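Local coordinates for protein MarR family transcriptional regulator (Peptoclostridium difficile, PDB 5ERI) that probably binds DNA as a winged helix-turn-helix transcription factor of the MarR family, at residues A[58-63]-A[88-93]; A[97-102]-A[111-116]. All coordinates share one frame; numbering follows the deposited sequence.

Contact 1 (A[58-63]-A[88-93])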
ATOM      1  N   PHE A  58      12.840  -1.374  -1.560  1.00 40.79           N
ATOM      2  CA  PHE A  58      13.176  -1.254  -2.986  1.00 40.94           C
ATOM      3  C   PHE A  58      12.565   0.002  -3.544  1.00 38.78           C
ATOM      4  O   PHE A  58      13.099   0.625  -4.414  1.00 45.53           O
ATOM      5  CB  PHE A  58      12.682  -2.460  -3.750  1.00 43.21           C
ATOM      6  CG  PHE A  58      11.176  -2.568  -3.794  1.00 44.59           C
ATOM      7  CD1 PHE A  58      10.499  -3.196  -2.790  1.00 44.61           C
ATOM      8  CD2 PHE A  58      10.445  -2.053  -4.871  1.00 49.51           C
ATOM      9  CE1 PHE A  58       9.140  -3.285  -2.813  1.00 46.69           C
ATOM     10  CE2 PHE A  58       9.058  -2.153  -4.915  1.00 48.52           C
ATOM     11  CZ  PHE A  58       8.409  -2.774  -3.875  1.00 49.70           C
ATOM     12  N   THR A  59      11.471   0.452  -2.970  1.00 42.39           N
ATOM     13  CA  THR A  59      10.818   1.673  -3.436  1.00 41.49           C
ATOM     14  C   THR A  59      11.697   2.923  -3.188  1.00 43.15           C
ATOM     15  O   THR A  59      11.889   3.743  -4.057  1.00 45.16           O
ATOM     16  CB  THR A  59       9.479   1.787  -2.753  1.00 41.74           C
ATOM     17  OG1 THR A  59       8.684   0.693  -3.210  1.00 48.17           O
ATOM     18  CG2 THR A  59       8.784   3.068  -3.112  1.00 43.70           C
ATOM     19  N   PHE A  60      12.197   3.052  -1.980  1.00 39.53           N
ATOM     20  CA  PHE A  60      13.102   4.127  -1.642  1.00 39.38           C
ATOM     21  C   PHE A  60      14.366   4.082  -2.469  1.00 40.03           C
ATOM     22  O   PHE A  60      14.854   5.121  -2.973  1.00 40.99           O
ATOM     23  CB  PHE A  60      13.437   4.103  -0.115  1.00 42.50           C
ATOM     24  CG  PHE A  60      12.239   4.415   0.794  1.00 41.30           C
ATOM     25  CD1 PHE A  60      11.911   5.729   1.119  1.00 39.09           C
ATOM     26  CD2 PHE A  60      11.482   3.412   1.332  1.00 38.73           C
ATOM     27  CE1 PHE A  60      10.809   6.041   1.908  1.00 38.69           C
ATOM     28  CE2 PHE A  60      10.387   3.703   2.176  1.00 43.83           C
ATOM     29  CZ  PHE A  60      10.008   5.010   2.430  1.00 41.45           C
ATOM     30  N   LEU A  61      14.909   2.886  -2.619  1.00 36.58           N
ATOM     31  CA  LEU A  61      16.109   2.731  -3.424  1.00 37.11           C
ATOM     32  C   LEU A  61      15.947   3.200  -4.877  1.00 42.52           C
ATOM     33  O   LEU A  61      16.781   3.963  -5.392  1.00 46.13           O
ATOM     34  CB  LEU A  61      16.580   1.309  -3.358  1.00 42.00           C
ATOM     35  CG  LEU A  61      17.916   1.001  -4.029  1.00 43.18           C
ATOM     36  CD1 LEU A  61      18.908   2.042  -3.561  1.00 50.65           C
ATOM     37  CD2 LEU A  61      18.363  -0.407  -3.646  1.00 44.04           C
ATOM     38  N   THR A  62      14.882   2.786  -5.549  1.00 45.16           N
ATOM     39  CA  THR A  62      14.690   3.203  -6.947  1.00 42.10           C
ATOM     40  C   THR A  62      14.619   4.698  -7.067  1.00 40.78           C
ATOM     41  O   THR A  62      15.155   5.254  -8.023  1.00 45.50           O
ATOM     42  CB  THR A  62      13.423   2.595  -7.623  1.00 42.33           C
ATOM     43  OG1 THR A  62      12.264   3.070  -6.972  1.00 49.29           O
ATOM     44  CG2 THR A  62      13.379   1.109  -7.506  1.00 46.80           C
ATOM     45  N   ARG A  63      13.917   5.362  -6.144  1.00 40.10           N
ATOM     46  CA  ARG A  63      13.849   6.814  -6.229  1.00 40.70           C
ATOM     47  C   ARG A  63      15.183   7.505  -6.025  1.00 42.58           C
ATOM     48  O   ARG A  63      15.475   8.559  -6.648  1.00 50.80           O
ATOM     49  CB  ARG A  63      12.864   7.389  -5.251  1.00 38.92           C
ATOM     50  CG  ARG A  63      11.463   6.894  -5.406  1.00 48.20           C
ATOM     51  CD  ARG A  63      10.969   6.839  -6.853  1.00 52.96           C
ATOM     52  NE  ARG A  63       9.954   5.811  -6.939  1.00 47.68           N
ATOM     53  CZ  ARG A  63       8.674   6.030  -6.950  1.00 50.56           C
ATOM     54  NH1 ARG A  63       8.214   7.278  -6.965  1.00 62.27           N
ATOM     55  NH2 ARG A  63       7.844   4.983  -6.983  1.00 57.41           N
ATOM     56  N   LYS A  88      13.737   6.039   8.796  1.00 49.60           N
ATOM     57  CA  LYS A  88      13.932   4.631   9.181  1.00 46.34           C
ATOM     58  C   LYS A  88      14.325   3.785   8.014  1.00 45.38           C
ATOM     59  O   LYS A  88      15.197   2.938   8.102  1.00 46.25           O
ATOM     60  CB  LYS A  88      12.665   4.057   9.884  1.00 61.56           C
ATOM     61  CG  LYS A  88      12.249   4.838  11.158  1.00 77.73           C
ATOM     62  CD  LYS A  88      11.132   4.209  12.011  1.00 88.20           C
ATOM     63  CE  LYS A  88      11.619   3.016  12.829  1.00 99.66           C
ATOM     64  NZ  LYS A  88      12.448   3.419  14.002  1.00104.62           N
ATOM     65  N   ALA A  89      13.702   4.023   6.871  1.00 43.73           N
ATOM     66  CA  ALA A  89      14.062   3.223   5.704  1.00 36.78           C
ATOM     67  C   ALA A  89      15.467   3.565   5.181  1.00 40.57           C
ATOM     68  O   ALA A  89      16.242   2.674   4.736  1.00 41.37           O
ATOM     69  CB  ALA A  89      13.039   3.475   4.616  1.00 38.78           C
ATOM     70  N   ILE A  90      15.801   4.859   5.197  1.00 41.99           N
ATOM     71  CA  ILE A  90      17.109   5.278   4.731  1.00 46.47           C
ATOM     72  C   ILE A  90      18.168   4.668   5.657  1.00 41.50           C
ATOM     73  O   ILE A  90      19.169   4.041   5.199  1.00 42.16           O
ATOM     74  CB  ILE A  90      17.185   6.828   4.637  1.00 45.51           C
ATOM     75  CG1 ILE A  90      16.759   7.322   3.256  1.00 51.79           C
ATOM     76  CG2 ILE A  90      18.631   7.299   4.797  1.00 45.66           C
ATOM     77  CD1 ILE A  90      15.855   6.409   2.472  1.00 49.34           C
ATOM     78  N   GLN A  91      17.947   4.776   6.962  1.00 43.58           N
ATOM     79  CA  GLN A  91      18.961   4.153   7.902  1.00 45.61           C
ATOM     80  C   GLN A  91      19.241   2.689   7.548  1.00 52.97           C
ATOM     81  O   GLN A  91      20.421   2.238   7.444  1.00 49.87           O
ATOM     82  CB  GLN A  91      18.498   4.298   9.375  1.00 50.46           C
ATOM     83  CG  GLN A  91      19.019   3.248  10.389  1.00 55.77           C
ATOM     84  CD  GLN A  91      18.534   3.570  11.815  1.00 56.38           C
ATOM     85  OE1 GLN A  91      17.319   3.770  12.085  1.00 58.93           O
ATOM     86  NE2 GLN A  91      19.467   3.690  12.705  1.00 62.79           N
ATOM     87  N   LYS A  92      18.170   1.938   7.286  1.00 49.98           N
ATOM     88  CA  LYS A  92      18.371   0.535   6.924  1.00 49.67           C
ATOM     89  C   LYS A  92      19.126   0.367   5.635  1.00 46.33           C
ATOM     90  O   LYS A  92      19.944  -0.532   5.515  1.00 54.52           O
ATOM     91  CB  LYS A  92      17.034  -0.175   6.752  1.00 58.46           C
ATOM     92  CG  LYS A  92      16.525  -0.900   7.964  1.00 65.57           C
ATOM     93  CD  LYS A  92      15.272  -1.706   7.609  1.00 74.38           C
ATOM     94  CE  LYS A  92      14.018  -1.122   8.238  1.00 83.05           C
ATOM     95  NZ  LYS A  92      13.344  -2.232   8.965  1.00 99.46           N
ATOM     96  N   LEU A  93      18.798   1.175   4.625  1.00 50.45           N
ATOM     97  CA  LEU A  93      19.489   1.048   3.327  1.00 45.80           C
ATOM     98  C   LEU A  93      20.981   1.425   3.404  1.00 44.79           C
ATOM     99  O   LEU A  93      21.822   0.839   2.691  1.00 49.34           O
ATOM    100  CB  LEU A  93      18.815   1.904   2.268  1.00 50.68           C
ATOM    101  CG  LEU A  93      17.479   1.412   1.686  1.00 52.33           C
ATOM    102  CD1 LEU A  93      16.776   2.508   0.893  1.00 52.69           C
ATOM    103  CD2 LEU A  93      17.733   0.209   0.806  1.00 48.56           C
TER

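Contact 2 (A[97-102]-A[111-116])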
ATOM      1  N   GLY A  97      24.352  -0.998   2.948  1.00 49.92           N
ATOM      2  CA  GLY A  97      25.300  -0.566   1.866  1.00 57.43           C
ATOM      3  C   GLY A  97      24.678  -0.192   0.505  1.00 60.37           C
ATOM      4  O   GLY A  97      25.327  -0.300  -0.548  1.00 62.68           O
ATOM      5  N   TYR A  98      23.415   0.247   0.490  1.00 52.97           N
ATOM      6  CA  TYR A  98      22.786   0.551  -0.799  1.00 47.97           C
ATOM      7  C   TYR A  98      22.814   2.057  -1.036  1.00 47.13           C
ATOM      8  O   TYR A  98      22.743   2.519  -2.157  1.00 47.17           O
ATOM      9  CB  TYR A  98      21.359   0.024  -0.843  1.00 46.64           C
ATOM     10  CG  TYR A  98      21.178  -1.447  -1.031  1.00 43.29           C
ATOM     11  CD1 TYR A  98      21.575  -2.042  -2.186  1.00 51.63           C
ATOM     12  CD2 TYR A  98      20.475  -2.211  -0.105  1.00 55.09           C
ATOM     13  CE1 TYR A  98      21.357  -3.380  -2.409  1.00 55.97           C
ATOM     14  CE2 TYR A  98      20.251  -3.566  -0.306  1.00 55.22           C
ATOM     15  CZ  TYR A  98      20.700  -4.136  -1.484  1.00 50.36           C
ATOM     16  OH  TYR A  98      20.550  -5.460  -1.753  1.00 53.28           O
ATOM     17  N   VAL A  99      22.977   2.822   0.028  1.00 55.19           N
ATOM     18  CA  VAL A  99      22.846   4.255  -0.050  1.00 51.55           C
ATOM     19  C   VAL A  99      23.911   4.927   0.786  1.00 56.29           C
ATOM     20  O   VAL A  99      24.270   4.432   1.830  1.00 55.42           O
ATOM     21  CB  VAL A  99      21.469   4.671   0.516  1.00 52.44           C
ATOM     22  CG1 VAL A  99      21.371   6.155   0.773  1.00 50.35           C
ATOM     23  CG2 VAL A  99      20.386   4.263  -0.469  1.00 59.69           C
ATOM     24  N   ASP A 100      24.381   6.083   0.324  1.00 56.98           N
ATOM     25  CA  ASP A 100      25.237   6.968   1.122  1.00 59.78           C
ATOM     26  C   ASP A 100      24.452   8.231   1.356  1.00 50.25           C
ATOM     27  O   ASP A 100      23.701   8.633   0.500  1.00 50.44           O
ATOM     28  CB  ASP A 100      26.530   7.317   0.368  1.00 68.63           C
ATOM     29  CG  ASP A 100      27.478   6.127   0.231  1.00 68.05           C
ATOM     30  OD1 ASP A 100      27.596   5.311   1.207  1.00 70.06           O
ATOM     31  OD2 ASP A 100      28.100   6.025  -0.857  1.00 74.48           O
ATOM     32  N   LYS A 101      24.560   8.809   2.543  1.00 53.98           N
ATOM     33  CA  LYS A 101      24.001  10.135   2.828  1.00 53.24           C
ATOM     34  C   LYS A 101      25.133  11.065   3.230  1.00 59.63           C
ATOM     35  O   LYS A 101      26.069  10.653   3.925  1.00 70.76           O
ATOM     36  CB  LYS A 101      22.931  10.141   3.913  1.00 55.26           C
ATOM     37  CG  LYS A 101      23.378   9.935   5.343  1.00 70.62           C
ATOM     38  CD  LYS A 101      22.171  10.068   6.294  1.00 75.05           C
ATOM     39  CE  LYS A 101      22.539   9.876   7.778  1.00 81.75           C
ATOM     40  NZ  LYS A 101      23.061   8.527   8.208  1.00 86.74           N
ATOM     41  N   LYS A 102      25.032  12.305   2.770  1.00 58.01           N
ATOM     42  CA  LYS A 102      25.982  13.356   3.084  1.00 56.38           C
ATOM     43  C   LYS A 102      25.217  14.608   3.497  1.00 50.23           C
ATOM     44  O   LYS A 102      24.181  14.975   2.949  1.00 45.71           O
ATOM     45  CB  LYS A 102      26.920  13.583   1.899  1.00 65.50           C
ATOM     46  CG  LYS A 102      27.743  12.325   1.574  1.00 79.33           C
ATOM     47  CD  LYS A 102      28.970  12.616   0.703  1.00 93.78           C
ATOM     48  CE  LYS A 102      29.724  11.338   0.306  1.00 98.84           C
ATOM     49  NZ  LYS A 102      30.930  11.638  -0.535  1.00100.97           N
ATOM     50  N   TYR A 111      20.165  16.104   4.296  1.00 53.64           N
ATOM     51  CA  TYR A 111      21.134  15.143   3.809  1.00 50.67           C
ATOM     52  C   TYR A 111      20.828  14.939   2.363  1.00 53.09           C
ATOM     53  O   TYR A 111      19.674  14.921   1.996  1.00 59.36           O
ATOM     54  CB  TYR A 111      20.984  13.774   4.522  1.00 58.53           C
ATOM     55  CG  TYR A 111      21.488  13.700   5.942  1.00 69.00           C
ATOM     56  CD1 TYR A 111      22.839  13.496   6.183  1.00 72.93           C
ATOM     57  CD2 TYR A 111      20.621  13.838   7.054  1.00 76.90           C
ATOM     58  CE1 TYR A 111      23.340  13.433   7.474  1.00 81.87           C
ATOM     59  CE2 TYR A 111      21.112  13.761   8.366  1.00 78.57           C
ATOM     60  CZ  TYR A 111      22.475  13.561   8.572  1.00 83.59           C
ATOM     61  OH  TYR A 111      23.032  13.469   9.844  1.00 79.51           O
ATOM     62  N   ASN A 112      21.847  14.713   1.551  1.00 47.84           N
ATOM     63  CA  ASN A 112      21.652  14.300   0.223  1.00 47.43           C
ATOM     64  C   ASN A 112      21.866  12.838   0.170  1.00 49.44           C
ATOM     65  O   ASN A 112      22.885  12.338   0.639  1.00 57.73           O
ATOM     66  CB  ASN A 112      22.624  15.024  -0.723  1.00 52.23           C
ATOM     67  CG  ASN A 112      22.614  16.522  -0.490  1.00 55.53           C
ATOM     68  OD1 ASN A 112      21.551  17.109  -0.301  1.00 57.35           O
ATOM     69  ND2 ASN A 112      23.799  17.121  -0.355  1.00 67.28           N
ATOM     70  N   LEU A 113      20.931  12.151  -0.479  1.00 46.89           N
ATOM     71  CA  LEU A 113      21.048  10.703  -0.678  1.00 46.30           C
ATOM     72  C   LEU A 113      21.561  10.394  -2.033  1.00 40.33           C
ATOM     73  O   LEU A 113      21.058  10.914  -3.012  1.00 48.42           O
ATOM     74  CB  LEU A 113      19.672   9.989  -0.467  1.00 45.42           C
ATOM     75  CG  LEU A 113      18.921  10.488   0.785  1.00 44.85           C
ATOM     76  CD1 LEU A 113      17.446  10.192   0.714  1.00 48.60           C
ATOM     77  CD2 LEU A 113      19.572   9.917   2.029  1.00 48.87           C
ATOM     78  N   THR A 114      22.431   9.408  -2.081  1.00 40.39           N
ATOM     79  CA  THR A 114      23.089   8.977  -3.257  1.00 46.75           C
ATOM     80  C   THR A 114      23.171   7.466  -3.266  1.00 48.34           C
ATOM     81  O   THR A 114      23.320   6.855  -2.210  1.00 52.49           O
ATOM     82  CB  THR A 114      24.495   9.621  -3.208  1.00 58.13           C
ATOM     83  OG1 THR A 114      24.603  10.502  -4.320  1.00 62.65           O
ATOM     84  CG2 THR A 114      25.642   8.619  -3.207  1.00 66.93           C
ATOM     85  N   PRO A 115      23.101   6.843  -4.464  1.00 50.20           N
ATOM     86  CA  PRO A 115      23.234   5.390  -4.527  1.00 50.97           C
ATOM     87  C   PRO A 115      24.699   4.991  -4.491  1.00 59.50           C
ATOM     88  O   PRO A 115      25.538   5.725  -5.036  1.00 50.94           O
ATOM     89  CB  PRO A 115      22.651   5.050  -5.910  1.00 47.66           C
ATOM     90  CG  PRO A 115      22.972   6.260  -6.778  1.00 43.32           C
ATOM     91  CD  PRO A 115      22.875   7.423  -5.805  1.00 52.77           C
ATOM     92  N   THR A 116      24.979   3.828  -3.904  1.00 61.78           N
ATOM     93  CA  THR A 116      26.302   3.260  -3.926  1.00 57.34           C
ATOM     94  C   THR A 116      26.441   2.374  -5.151  1.00 71.94           C
ATOM     95  O   THR A 116      25.415   2.023  -5.785  1.00 58.70           O
ATOM     96  CB  THR A 116      26.539   2.383  -2.697  1.00 57.23           C
ATOM     97  OG1 THR A 116      25.595   1.280  -2.697  1.00 52.81           O
ATOM     98  CG2 THR A 116      26.409   3.228  -1.445  1.00 58.16           C
TER

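Contact 1 (A[58-63]-A[88-93])
Phe60 and Ala89 meet where helix 57-66 crosses helix 83-95 in the winged helix-turn-helix domain of this MarR-family regulator; helix 83-95 is, as in relatives, probably the DNA-recognition helix. The two segments run steeply across each other, at 80° with their axes 10.1 Å apart, so a few side chains at the crossing carry the whole contact. The largest bump is the Phe60 ring, which reaches over from helix 57-66 and lays one face on the methyl of Ala89. Ala89 CB stands 3.8 Å from the centroid of the Phe60 ring and 18° off its normal, a CH-pi contact displaced toward the CD2-CE2 side of the ring. Alanine suits this place because its single carbon leaves room for a whole aromatic face. Phe60 CG lies beside its own backbone N and anti to the carbonyl carbon (chi1 -66°), which turns the ring toward Ala89. Ile90 points its CB past the partner helix, yet its terminal CD1 bends back to 4.2 Å from Phe60 CD1, meeting the ring obliquely. Leu79 of helix 72-79 also touches Phe60, so three helices meet at this side chain. Leu93, one helical turn on from Ala89, is the second bump: one branch, CD1, enters the groove beside Phe60 CB and the start of Leu61. Leucine suits the place because its chain is long enough to carry that methyl across to the partner backbone. All the touching residues are buried and apolar. Leu93 CD1 rests 3.8 Å from Phe60 CB and 4.0 Å from the backbone N of Leu61.

Contact 2 (A[97-102]-A[111-116])
Thr116 holds the start of 97-102 with two bonds: its OG1 donates to Gly97 O at 2.7 Å, and its backbone N reaches Tyr98 O in a nearly straight bond (170° at the hydrogen) from above the carbonyl plane. Thr116 OG1 sits between its own backbone N and carbonyl carbon (chi1 62°), which brings the hydroxyl to Gly97. That glycine takes positive phi in the Schellman motif closing the preceding helix. Further along, Asp100 and Thr114 exchange two backbone bonds, and Lys102 and Asn112 two more, the shorter from Asn112 N to Lys102 O at 2.7 Å. This antiparallel ladder is the beta hairpin that forms the wing of the winged helix fold. Val99, Lys101, Leu113 and Pro115 occupy one face, where Val99 and Leu113 supply the apolar bulk that packs on Ile64 of helix 57-66. The Lys101 chain lies over one face of the Tyr111 ring, with CD 3.7 Å from the centroid; its long methylenes suit an aromatic plane, while the distant NZ adds at most a weak cation-pi attraction. On the face that carries Asp100 and Thr114, the side chains of Asp100 and Thr116 cross at about a right angle, the methyl CG2 of Thr116 lying 3.3 Å from Asp100 OD2.

In the fold
From the N terminus, helix 57-66 comes first; the chain then passes through strand 70-71 and helix 72-79 before helix 83-95 returns to close contact 1 around 24 intervening residues. Contact 2 opens only after that, its hairpin closing over the eight residues between 102 and 111, so the two follow in series and neither nest nor cross. Their centres lie 10 Å apart. The join is direct: Leu93 O probably accepts a hydrogen bond from Tyr98 N, while Ile90 packs on Leu113 and Leu61 on Tyr98. Together they tie the helical core to the wing, and the Ser119 hydroxyl, on the following helix 117-138, lies within hydrogen-bonding distance of both Tyr98 O and Thr116 O, donating to one at a time.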